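Local coordinates for protein SAM dependent methyltransferase (Aquifex aeolicus, PDB 3DH0) that binds S-adenosylmethionine in a Rossmann-like domain and probably transfers its methyl group to another molecule, at residues F33-G38 against S56-E61; T40-G45 against Y66-Q71; T106-F111 against V132-A137. All blocks are in the same frame, centred on the assembly; numbering follows the deposited sequence.

Contact 1: residues F33-G38 against S56-E61; sequences FGLKEG and SKMVGE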
loop_
_atom_site.group_PDB
_atom_site.type_symbol
_atom_site.label_atom_id
_atom_site.label_comp_id
_atom_site.label_asym_id
_atom_site.label_seq_id
_atom_site.Cartn_x
_atom_site.Cartn_y
_atom_site.Cartn_z
ATOM N N PHE A 33 -10.145 -7.885 2.243
ATOM C CA PHE A 33 -10.178 -6.501 2.726
ATOM C C PHE A 33 -11.159 -5.601 1.975
ATOM O O PHE A 33 -11.293 -4.422 2.304
ATOM C CB PHE A 33 -8.787 -5.872 2.679
ATOM C CG PHE A 33 -7.975 -6.100 3.918
ATOM C CD1 PHE A 33 -7.302 -7.299 4.121
ATOM C CD2 PHE A 33 -7.895 -5.112 4.890
ATOM C CE1 PHE A 33 -6.547 -7.515 5.289
ATOM C CE2 PHE A 33 -7.152 -5.305 6.059
ATOM C CZ PHE A 33 -6.478 -6.509 6.261
ATOM N N GLY A 34 -11.828 -6.151 0.963
ATOM C CA GLY A 34 -12.808 -5.379 0.224
ATOM C C GLY A 34 -12.486 -4.807 -1.147
ATOM O O GLY A 34 -13.311 -4.066 -1.698
ATOM N N LEU A 35 -11.326 -5.113 -1.724
ATOM C CA LEU A 35 -11.034 -4.560 -3.045
ATOM C C LEU A 35 -11.977 -5.232 -4.033
ATOM O O LEU A 35 -12.102 -6.459 -4.055
ATOM C CB LEU A 35 -9.581 -4.812 -3.457
ATOM C CG LEU A 35 -9.199 -4.251 -4.832
ATOM C CD1 LEU A 35 -9.270 -2.742 -4.832
ATOM C CD2 LEU A 35 -7.815 -4.702 -5.184
ATOM N N LYS A 36 -12.647 -4.433 -4.853
ATOM C CA LYS A 36 -13.579 -5.013 -5.795
ATOM C C LYS A 36 -13.399 -4.513 -7.203
ATOM O O LYS A 36 -12.749 -3.504 -7.441
ATOM C CB LYS A 36 -15.017 -4.767 -5.328
ATOM C CG LYS A 36 -15.257 -5.231 -3.904
ATOM C CD LYS A 36 -16.708 -5.106 -3.483
ATOM C CE LYS A 36 -16.823 -5.093 -1.970
ATOM N NZ LYS A 36 -16.012 -6.180 -1.351
ATOM N N GLU A 37 -13.988 -5.250 -8.133
ATOM C CA GLU A 37 -13.938 -4.922 -9.538
ATOM C C GLU A 37 -14.504 -3.510 -9.739
ATOM O O GLU A 37 -15.513 -3.142 -9.121
ATOM C CB GLU A 37 -14.768 -5.935 -10.300
ATOM C CG GLU A 37 -14.451 -6.003 -11.761
ATOM C CD GLU A 37 -15.382 -6.944 -12.500
ATOM O OE1 GLU A 37 -15.669 -8.037 -11.955
ATOM O OE2 GLU A 37 -15.816 -6.595 -13.624
ATOM N N GLY A 38 -13.842 -2.729 -10.594
ATOM C CA GLY A 38 -14.273 -1.368 -10.871
ATOM C C GLY A 38 -13.696 -0.313 -9.939
ATOM O O GLY A 38 -13.683 0.870 -10.266
ATOM N N SER A 56 -4.179 -4.870 -10.171
ATOM C CA SER A 56 -4.610 -4.697 -11.542
ATOM C C SER A 56 -5.699 -5.710 -11.891
ATOM O O SER A 56 -6.778 -5.355 -12.381
ATOM C CB SER A 56 -3.410 -4.876 -12.474
ATOM O OG SER A 56 -3.743 -4.598 -13.814
ATOM N N LYS A 57 -5.406 -6.978 -11.632
ATOM C CA LYS A 57 -6.338 -8.035 -11.942
ATOM C C LYS A 57 -7.673 -7.863 -11.239
ATOM O O LYS A 57 -8.728 -8.010 -11.860
ATOM C CB LYS A 57 -5.749 -9.390 -11.565
ATOM C CG LYS A 57 -6.667 -10.557 -11.907
ATOM C CD LYS A 57 -6.285 -11.834 -11.176
ATOM C CE LYS A 57 -7.244 -12.974 -11.520
ATOM N NZ LYS A 57 -7.032 -14.200 -10.668
ATOM N N MET A 58 -7.619 -7.546 -9.947
ATOM C CA MET A 58 -8.820 -7.402 -9.132
ATOM C C MET A 58 -9.774 -6.263 -9.417
ATOM O O MET A 58 -10.921 -6.331 -9.015
ATOM C CB MET A 58 -8.455 -7.372 -7.651
ATOM C CG MET A 58 -8.270 -8.762 -7.047
ATOM S SD MET A 58 -8.420 -8.768 -5.251
ATOM C CE MET A 58 -10.168 -8.434 -5.066
ATOM N N VAL A 59 -9.325 -5.212 -10.089
ATOM C CA VAL A 59 -10.226 -4.117 -10.392
ATOM C C VAL A 59 -10.719 -4.286 -11.823
ATOM O O VAL A 59 -11.738 -3.734 -12.214
ATOM C CB VAL A 59 -9.531 -2.755 -10.215
ATOM C CG1 VAL A 59 -9.074 -2.593 -8.774
ATOM C CG2 VAL A 59 -8.369 -2.627 -11.176
ATOM N N GLY A 60 -9.986 -5.077 -12.593
ATOM C CA GLY A 60 -10.359 -5.346 -13.967
ATOM C C GLY A 60 -10.305 -4.205 -14.959
ATOM O O GLY A 60 -9.928 -3.084 -14.640
ATOM N N GLU A 61 -10.687 -4.528 -16.186
ATOM C CA GLU A 61 -10.727 -3.589 -17.299
ATOM C C GLU A 61 -11.384 -2.262 -16.903
ATOM O O GLU A 61 -10.971 -1.206 -17.352
ATOM C CB GLU A 61 -11.504 -4.245 -18.450
ATOM C CG GLU A 61 -12.891 -4.759 -17.989
ATOM C CD GLU A 61 -13.716 -5.464 -19.081
ATOM O OE1 GLU A 61 -14.902 -5.804 -18.803
ATOM O OE2 GLU A 61 -13.183 -5.683 -20.204
#
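Met-58 and Val-59, in the last turn of helix 52-59, rest on the loop that runs through Leu-35 to Gly-38. Met-58 makes the first contacts. Met-58 CB lies 3.7 Å from Leu-35 CD2. The chain is extended as far as SD and then bends at chi3 (69°), which brings the methyl CE beside the backbone carbonyl of Leu-35. The SD stays over the Leu-35 side chain, near CD2. The carbonyl of Met-58 faces the loop. Met-58 O is 3.4 Å from Glu-37 CA, a CA-H...O contact. Glu-37 N is equally near, but its angle is too poor for a hydrogen bond.

Val-59 works through both its backbone and its side chain. Val-59 O accepts from Gly-38 N at 2.8 Å, with a nearly straight N-H...O angle of 169°. This is the one hydrogen bond across the contact. Glu-37 CG lies against the same carbonyl, and the Glu-37 side chain is extended beyond it. The methyl CG1 of Val-59 meets Leu-35 CD1 at 3.9 Å. Leu-35 has CG anti to its backbone N (chi1 -180°) and spreads its two methyls, CD2 to Met-58 and CD1 to Val-59.

Gly-60 ends the helix with positive phi. Gly-34 does the same after helix 26-33, where two bonds back into the last turn make a Schellman motif. Leu-35 and Val-59 both pack on Val-41 of strand 40-43, and Leu-35 also touches Phe-109 of strand 107-113. Leu-35 and Met-58 reach Leu-30 of helix 26-33, so the contact joins the C-terminal ends of helices 26-33 and 52-59 where they pack against strands 40-43 and 107-113.

Contact 2: residues T40-G45 against Y66-Q71; sequences TVLDVG and YAIDVQ. With SAM (S-adenosylmethionine), chain C.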
loop_
_atom_site.group_PDB
_atom_site.type_symbol
_atom_site.label_atom_id
_atom_site.label_comp_id
_atom_site.label_asym_id
_atom_site.label_seq_id
_atom_site.Cartn_x
_atom_site.Cartn_y
_atom_site.Cartn_z
ATOM N N THR A 40 -11.144 2.075 -7.862
ATOM C CA THR A 40 -9.912 2.759 -8.191
ATOM C C THR A 40 -9.103 2.607 -6.930
ATOM O O THR A 40 -9.552 2.984 -5.849
ATOM C CB THR A 40 -10.129 4.232 -8.503
ATOM O OG1 THR A 40 -10.722 4.345 -9.797
ATOM C CG2 THR A 40 -8.812 4.980 -8.496
ATOM N N VAL A 41 -7.925 2.015 -7.071
ATOM C CA VAL A 41 -7.082 1.786 -5.919
ATOM C C VAL A 41 -5.750 2.517 -5.962
ATOM O O VAL A 41 -5.124 2.640 -7.012
ATOM C CB VAL A 41 -6.823 0.280 -5.730
ATOM C CG1 VAL A 41 -6.436 -0.346 -7.043
ATOM C CG2 VAL A 41 -5.737 0.066 -4.702
ATOM N N LEU A 42 -5.341 3.017 -4.800
ATOM C CA LEU A 42 -4.076 3.724 -4.671
ATOM C C LEU A 42 -3.105 2.792 -3.968
ATOM O O LEU A 42 -3.415 2.253 -2.910
ATOM C CB LEU A 42 -4.240 5.013 -3.856
ATOM C CG LEU A 42 -2.959 5.849 -3.731
ATOM C CD1 LEU A 42 -2.510 6.298 -5.114
ATOM C CD2 LEU A 42 -3.187 7.051 -2.839
ATOM N N ASP A 43 -1.944 2.598 -4.583
ATOM C CA ASP A 43 -0.893 1.745 -4.043
ATOM C C ASP A 43 0.195 2.715 -3.623
ATOM O O ASP A 43 0.952 3.188 -4.457
ATOM C CB ASP A 43 -0.389 0.805 -5.142
ATOM C CG ASP A 43 0.592 -0.242 -4.631
ATOM O OD1 ASP A 43 0.700 -0.426 -3.398
ATOM O OD2 ASP A 43 1.253 -0.895 -5.475
ATOM N N VAL A 44 0.268 3.004 -2.332
ATOM C CA VAL A 44 1.225 3.980 -1.821
ATOM C C VAL A 44 2.722 3.724 -2.067
ATOM O O VAL A 44 3.326 4.390 -2.904
ATOM C CB VAL A 44 0.933 4.261 -0.336
ATOM C CG1 VAL A 44 1.882 5.300 0.208
ATOM C CG2 VAL A 44 -0.490 4.769 -0.210
ATOM N N GLY A 45 3.352 2.800 -1.361
ATOM C CA GLY A 45 4.761 2.580 -1.653
ATOM C C GLY A 45 4.865 1.512 -2.721
ATOM O O GLY A 45 5.234 0.370 -2.442
ATOM N N TYR A 66 -3.569 3.412 -9.279
ATOM C CA TYR A 66 -2.588 4.483 -9.239
ATOM C C TYR A 66 -1.468 4.003 -8.342
ATOM O O TYR A 66 -1.672 3.789 -7.155
ATOM C CB TYR A 66 -3.180 5.769 -8.658
ATOM C CG TYR A 66 -4.164 6.454 -9.567
ATOM C CD1 TYR A 66 -3.738 7.078 -10.736
ATOM C CD2 TYR A 66 -5.527 6.447 -9.276
ATOM C CE1 TYR A 66 -4.637 7.668 -11.589
ATOM C CE2 TYR A 66 -6.433 7.032 -10.126
ATOM C CZ TYR A 66 -5.982 7.638 -11.280
ATOM O OH TYR A 66 -6.876 8.200 -12.141
ATOM N N ALA A 67 -0.290 3.829 -8.920
ATOM C CA ALA A 67 0.866 3.366 -8.177
ATOM C C ALA A 67 1.849 4.510 -7.964
ATOM O O ALA A 67 2.576 4.874 -8.873
ATOM C CB ALA A 67 1.544 2.231 -8.936
ATOM N N ILE A 68 1.874 5.076 -6.765
ATOM C CA ILE A 68 2.785 6.172 -6.476
ATOM C C ILE A 68 4.032 5.727 -5.733
ATOM O O ILE A 68 4.147 4.593 -5.309
ATOM C CB ILE A 68 2.103 7.261 -5.641
ATOM C CG1 ILE A 68 1.504 6.633 -4.379
ATOM C CG2 ILE A 68 1.050 7.982 -6.476
ATOM C CD1 ILE A 68 0.931 7.630 -3.381
ATOM N N ASP A 69 4.974 6.642 -5.592
ATOM C CA ASP A 69 6.213 6.373 -4.896
ATOM C C ASP A 69 7.077 7.615 -4.968
ATOM O O ASP A 69 7.266 8.181 -6.039
ATOM C CB ASP A 69 6.944 5.196 -5.529
ATOM C CG ASP A 69 7.916 4.539 -4.568
ATOM O OD1 ASP A 69 8.772 5.251 -4.011
ATOM O OD2 ASP A 69 7.823 3.315 -4.362
ATOM N N VAL A 70 7.596 8.032 -3.815
ATOM C CA VAL A 70 8.446 9.216 -3.710
ATOM C C VAL A 70 9.775 9.082 -4.432
ATOM O O VAL A 70 10.373 10.087 -4.786
ATOM C CB VAL A 70 8.772 9.569 -2.245
ATOM C CG1 VAL A 70 7.522 10.054 -1.516
ATOM C CG2 VAL A 70 9.381 8.364 -1.546
ATOM N N GLN A 71 10.248 7.855 -4.645
ATOM C CA GLN A 71 11.525 7.663 -5.330
ATOM C C GLN A 71 11.413 7.416 -6.827
ATOM O O GLN A 71 10.724 6.507 -7.277
ATOM C CB GLN A 71 12.322 6.549 -4.656
ATOM C CG GLN A 71 12.786 6.935 -3.272
ATOM C CD GLN A 71 13.837 6.002 -2.721
ATOM O OE1 GLN A 71 13.525 4.965 -2.139
ATOM N NE2 GLN A 71 15.102 6.366 -2.909
HETATM N N SAM C . 5.082 -2.193 -1.256
HETATM C CA SAM C . 6.226 -2.656 -2.100
HETATM C C SAM C . 6.089 -4.127 -2.418
HETATM O O SAM C . 5.119 -4.739 -1.968
HETATM O OXT SAM C . 7.012 -4.621 -3.144
HETATM C CB SAM C . 7.540 -2.411 -1.366
HETATM C CG SAM C . 7.519 -1.061 -0.773
HETATM S SD SAM C . 8.934 -0.449 0.182
HETATM C CE SAM C . 8.855 -1.438 1.676
HETATM C "C5'" SAM C . 8.354 1.120 0.623
HETATM C "C4'" SAM C . 8.343 2.155 -0.484
HETATM O "O4'" SAM C . 7.761 3.308 0.113
HETATM C "C3'" SAM C . 9.751 2.654 -0.864
HETATM O "O3'" SAM C . 9.965 2.168 -2.221
HETATM C "C2'" SAM C . 9.669 4.167 -0.897
HETATM O "O2'" SAM C . 10.246 4.864 -1.981
HETATM C "C1'" SAM C . 8.148 4.391 -0.627
HETATM N N9 SAM C . 7.772 5.554 0.154
HETATM C C8 SAM C . 8.305 6.059 1.323
HETATM N N7 SAM C . 7.691 7.118 1.749
HETATM C C5 SAM C . 6.686 7.337 0.807
HETATM C C6 SAM C . 5.665 8.324 0.696
HETATM N N6 SAM C . 5.525 9.314 1.605
HETATM N N1 SAM C . 4.798 8.257 -0.388
HETATM C C2 SAM C . 4.974 7.250 -1.276
HETATM N N3 SAM C . 5.894 6.279 -1.258
HETATM C C4 SAM C . 6.723 6.378 -0.183
#
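Val-41 and Asp-43 hydrogen-bond to Tyr-66 and Ile-68 through the backbone, as neighbouring parallel strands. The bridged pairs are Leu-42 with Tyr-66 and Asp-43 with Ala-67. Tyr-66 N gives to Val-41 O at 2.9 Å. Tyr-66 O takes Asp-43 N at 2.8 Å. Ile-68 N then bonds to Asp-43 O, at 3.1 Å and less straight (145°).

Apolar contacts lie at the Thr-40 end and on the face that carries Leu-42 and Tyr-66. Thr-40 CG2 meets the Tyr-66 ring at its edge, 3.5 Å from CE2. With CG anti to the backbone N (chi1 -177°), Leu-42 brings CD1 against Tyr-66 CB, where it also touches Ile-68 CD1.

The two strands and helix 52-59 form a beta-alpha-beta unit of the Rossmann-like methyltransferase fold, with S-adenosylmethionine at the C-terminal ends of the strands.

Polar contacts to the ligand come from both segments. Gly-45 O accepts from the amino N of the methionine part at 2.8 Å. Asp-69 grips the ribose: OD1 takes O2', and OD2 takes O3' at 3.2 Å. Gln-71 N bonds to the same OD1, forming an Asx turn, and Gly-47 N bonds to OD2, so the carboxylate is held in place. Val-70 CG1 packs on the adenine.

Contact 3: residues T106-F111 against V132-A137; sequences TVDFIF and VAKPFA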
loop_
_atom_site.group_PDB
_atom_site.type_symbol
_atom_site.label_atom_id
_atom_site.label_comp_id
_atom_site.label_asym_id
_atom_site.label_seq_id
_atom_site.Cartn_x
_atom_site.Cartn_y
_atom_site.Cartn_z
ATOM N N THR A 106 -11.057 10.722 -5.550
ATOM C CA THR A 106 -10.804 9.909 -6.725
ATOM C C THR A 106 -10.490 8.440 -6.409
ATOM O O THR A 106 -10.479 7.605 -7.315
ATOM C CB THR A 106 -9.645 10.515 -7.574
ATOM O OG1 THR A 106 -8.539 10.842 -6.724
ATOM C CG2 THR A 106 -10.104 11.774 -8.295
ATOM N N VAL A 107 -10.247 8.111 -5.142
ATOM C CA VAL A 107 -9.924 6.722 -4.816
ATOM C C VAL A 107 -10.896 6.016 -3.882
ATOM O O VAL A 107 -11.365 6.582 -2.900
ATOM C CB VAL A 107 -8.511 6.593 -4.222
ATOM C CG1 VAL A 107 -7.510 7.256 -5.137
ATOM C CG2 VAL A 107 -8.472 7.203 -2.847
ATOM N N ASP A 108 -11.166 4.757 -4.199
ATOM C CA ASP A 108 -12.095 3.931 -3.439
ATOM C C ASP A 108 -11.374 3.034 -2.437
ATOM O O ASP A 108 -11.855 2.777 -1.328
ATOM C CB ASP A 108 -12.903 3.072 -4.419
ATOM C CG ASP A 108 -13.621 3.904 -5.465
ATOM O OD1 ASP A 108 -14.501 4.707 -5.083
ATOM O OD2 ASP A 108 -13.304 3.757 -6.666
ATOM N N PHE A 109 -10.203 2.572 -2.848
ATOM C CA PHE A 109 -9.389 1.681 -2.044
ATOM C C PHE A 109 -7.964 2.218 -1.914
ATOM O O PHE A 109 -7.370 2.659 -2.891
ATOM C CB PHE A 109 -9.357 0.311 -2.726
ATOM C CG PHE A 109 -9.015 -0.811 -1.811
ATOM C CD1 PHE A 109 -10.021 -1.529 -1.179
ATOM C CD2 PHE A 109 -7.687 -1.141 -1.562
ATOM C CE1 PHE A 109 -9.717 -2.576 -0.303
ATOM C CE2 PHE A 109 -7.361 -2.180 -0.695
ATOM C CZ PHE A 109 -8.383 -2.904 -0.058
ATOM N N ILE A 110 -7.428 2.189 -0.704
ATOM C CA ILE A 110 -6.064 2.631 -0.463
ATOM C C ILE A 110 -5.299 1.448 0.128
ATOM O O ILE A 110 -5.623 0.950 1.197
ATOM C CB ILE A 110 -6.009 3.808 0.517
ATOM C CG1 ILE A 110 -6.868 4.966 0.010
ATOM C CG2 ILE A 110 -4.568 4.294 0.668
ATOM C CD1 ILE A 110 -7.208 5.984 1.093
ATOM N N PHE A 111 -4.282 0.997 -0.586
ATOM C CA PHE A 111 -3.477 -0.141 -0.167
ATOM C C PHE A 111 -2.075 0.328 0.180
ATOM O O PHE A 111 -1.375 0.899 -0.659
ATOM C CB PHE A 111 -3.428 -1.148 -1.313
ATOM C CG PHE A 111 -2.561 -2.329 -1.060
ATOM C CD1 PHE A 111 -2.810 -3.180 0.008
ATOM C CD2 PHE A 111 -1.523 -2.631 -1.937
ATOM C CE1 PHE A 111 -2.045 -4.322 0.201
ATOM C CE2 PHE A 111 -0.748 -3.763 -1.763
ATOM C CZ PHE A 111 -1.010 -4.619 -0.689
ATOM N N VAL A 132 -7.605 12.741 -1.474
ATOM C CA VAL A 132 -7.736 11.970 -2.703
ATOM C C VAL A 132 -8.748 10.849 -2.536
ATOM O O VAL A 132 -9.272 10.310 -3.512
ATOM C CB VAL A 132 -6.373 11.372 -3.153
ATOM C CG1 VAL A 132 -5.345 12.473 -3.305
ATOM C CG2 VAL A 132 -5.899 10.322 -2.160
ATOM N N ALA A 133 -9.027 10.514 -1.285
ATOM C CA ALA A 133 -9.972 9.455 -0.961
ATOM C C ALA A 133 -11.417 9.930 -1.060
ATOM O O ALA A 133 -11.738 11.023 -0.607
ATOM C CB ALA A 133 -9.699 8.946 0.443
ATOM N N LYS A 134 -12.283 9.101 -1.640
ATOM C CA LYS A 134 -13.700 9.432 -1.769
ATOM C C LYS A 134 -14.366 9.435 -0.393
ATOM O O LYS A 134 -13.830 8.898 0.571
ATOM C CB LYS A 134 -14.409 8.431 -2.682
ATOM C CG LYS A 134 -13.842 8.398 -4.076
ATOM C CD LYS A 134 -14.727 7.692 -5.080
ATOM C CE LYS A 134 -14.101 7.819 -6.459
ATOM N NZ LYS A 134 -14.850 7.147 -7.546
ATOM N N PRO A 135 -15.555 10.045 -0.279
ATOM C CA PRO A 135 -16.223 10.072 1.027
ATOM C C PRO A 135 -16.347 8.691 1.669
ATOM O O PRO A 135 -16.371 8.571 2.897
ATOM C CB PRO A 135 -17.573 10.698 0.698
ATOM C CG PRO A 135 -17.220 11.665 -0.380
ATOM C CD PRO A 135 -16.322 10.819 -1.270
ATOM N N PHE A 136 -16.427 7.656 0.835
ATOM C CA PHE A 136 -16.536 6.273 1.307
ATOM C C PHE A 136 -15.143 5.760 1.685
ATOM O O PHE A 136 -14.748 5.817 2.857
ATOM C CB PHE A 136 -17.127 5.387 0.202
ATOM C CG PHE A 136 -18.582 5.690 -0.127
ATOM C CD1 PHE A 136 -18.950 6.910 -0.722
ATOM C CD2 PHE A 136 -19.587 4.757 0.175
ATOM C CE1 PHE A 136 -20.307 7.203 -1.007
ATOM C CE2 PHE A 136 -20.933 5.034 -0.104
ATOM C CZ PHE A 136 -21.297 6.270 -0.700
ATOM N N ALA A 137 -14.427 5.251 0.680
ATOM C CA ALA A 137 -13.050 4.739 0.779
ATOM C C ALA A 137 -12.617 3.832 1.919
ATOM O O ALA A 137 -12.848 4.126 3.096
ATOM C CB ALA A 137 -12.061 5.908 0.680
#
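Thr-106 and Val-107 both give their backbone N-H to Val-132 O, at the end of helix 122-132. Thr-106 N is 2.7 Å and Val-107 N 2.9 Å from Val-132 O. In return Lys-134 N bonds to Val-107 O, with a nearly straight angle of 173°. Val-107 and Ala-133 are thus bridged in parallel.

In Val-107, CG1 is anti to the carbonyl carbon (chi1 -53°), which leaves CG2 between the backbone N and the carbonyl carbon. This second methyl faces the other segment. It lies near Ala-133 CA and Val-132 O, and Val-107 CG2 is 4.1 Å from Val-132 CG2. Ala-133 CB also receives Ile-110 CD1, at 3.9 Å.

Lys-134 is extended beyond CG and runs back along the first segment. Its CG passes Val-107 O, Lys-134 CE lies 3.7 Å from Thr-106 C, and its ammonium reaches the carboxylate of Asp-108. Lys-134 NZ and Asp-108 OD1 form a salt bridge at 3.5 Å. Asp-108 keeps CG beside its backbone N (chi1 -56°), and its OD2 accepts from Thr-40 N. The Asp-108 carboxylate thus links Lys-134 to the first residue of strand 40-43. Thr-106 OG1 bonds to Pro-103 O.

Such a crossover, with helix 122-132 leading from strand 107-113 to the next parallel strand, is typical of the Rossmann-like methyltransferase core.

In the fold
From the N terminus, helix 26-33 ends in the loop 33-38, and strand 40-43 follows. Contact 1 closes a loop when helix 52-59 returns to that loop. Contact 2 opens at strand 40-43, inside this loop, and closes at strand 64-69, beyond it. Contacts 1 and 2 therefore cross. They touch at strand 40-43. Contact 3 comes later, in series with both, and closes a loop through helix 122-132. Strand 107-113 is the sheet neighbour of strand 40-43, and Leu-42 probably hydrogen-bonds to Phe-109 and Phe-111. Phe-109 also packs on the 33-38 loop, which links contact 3 to contact 1.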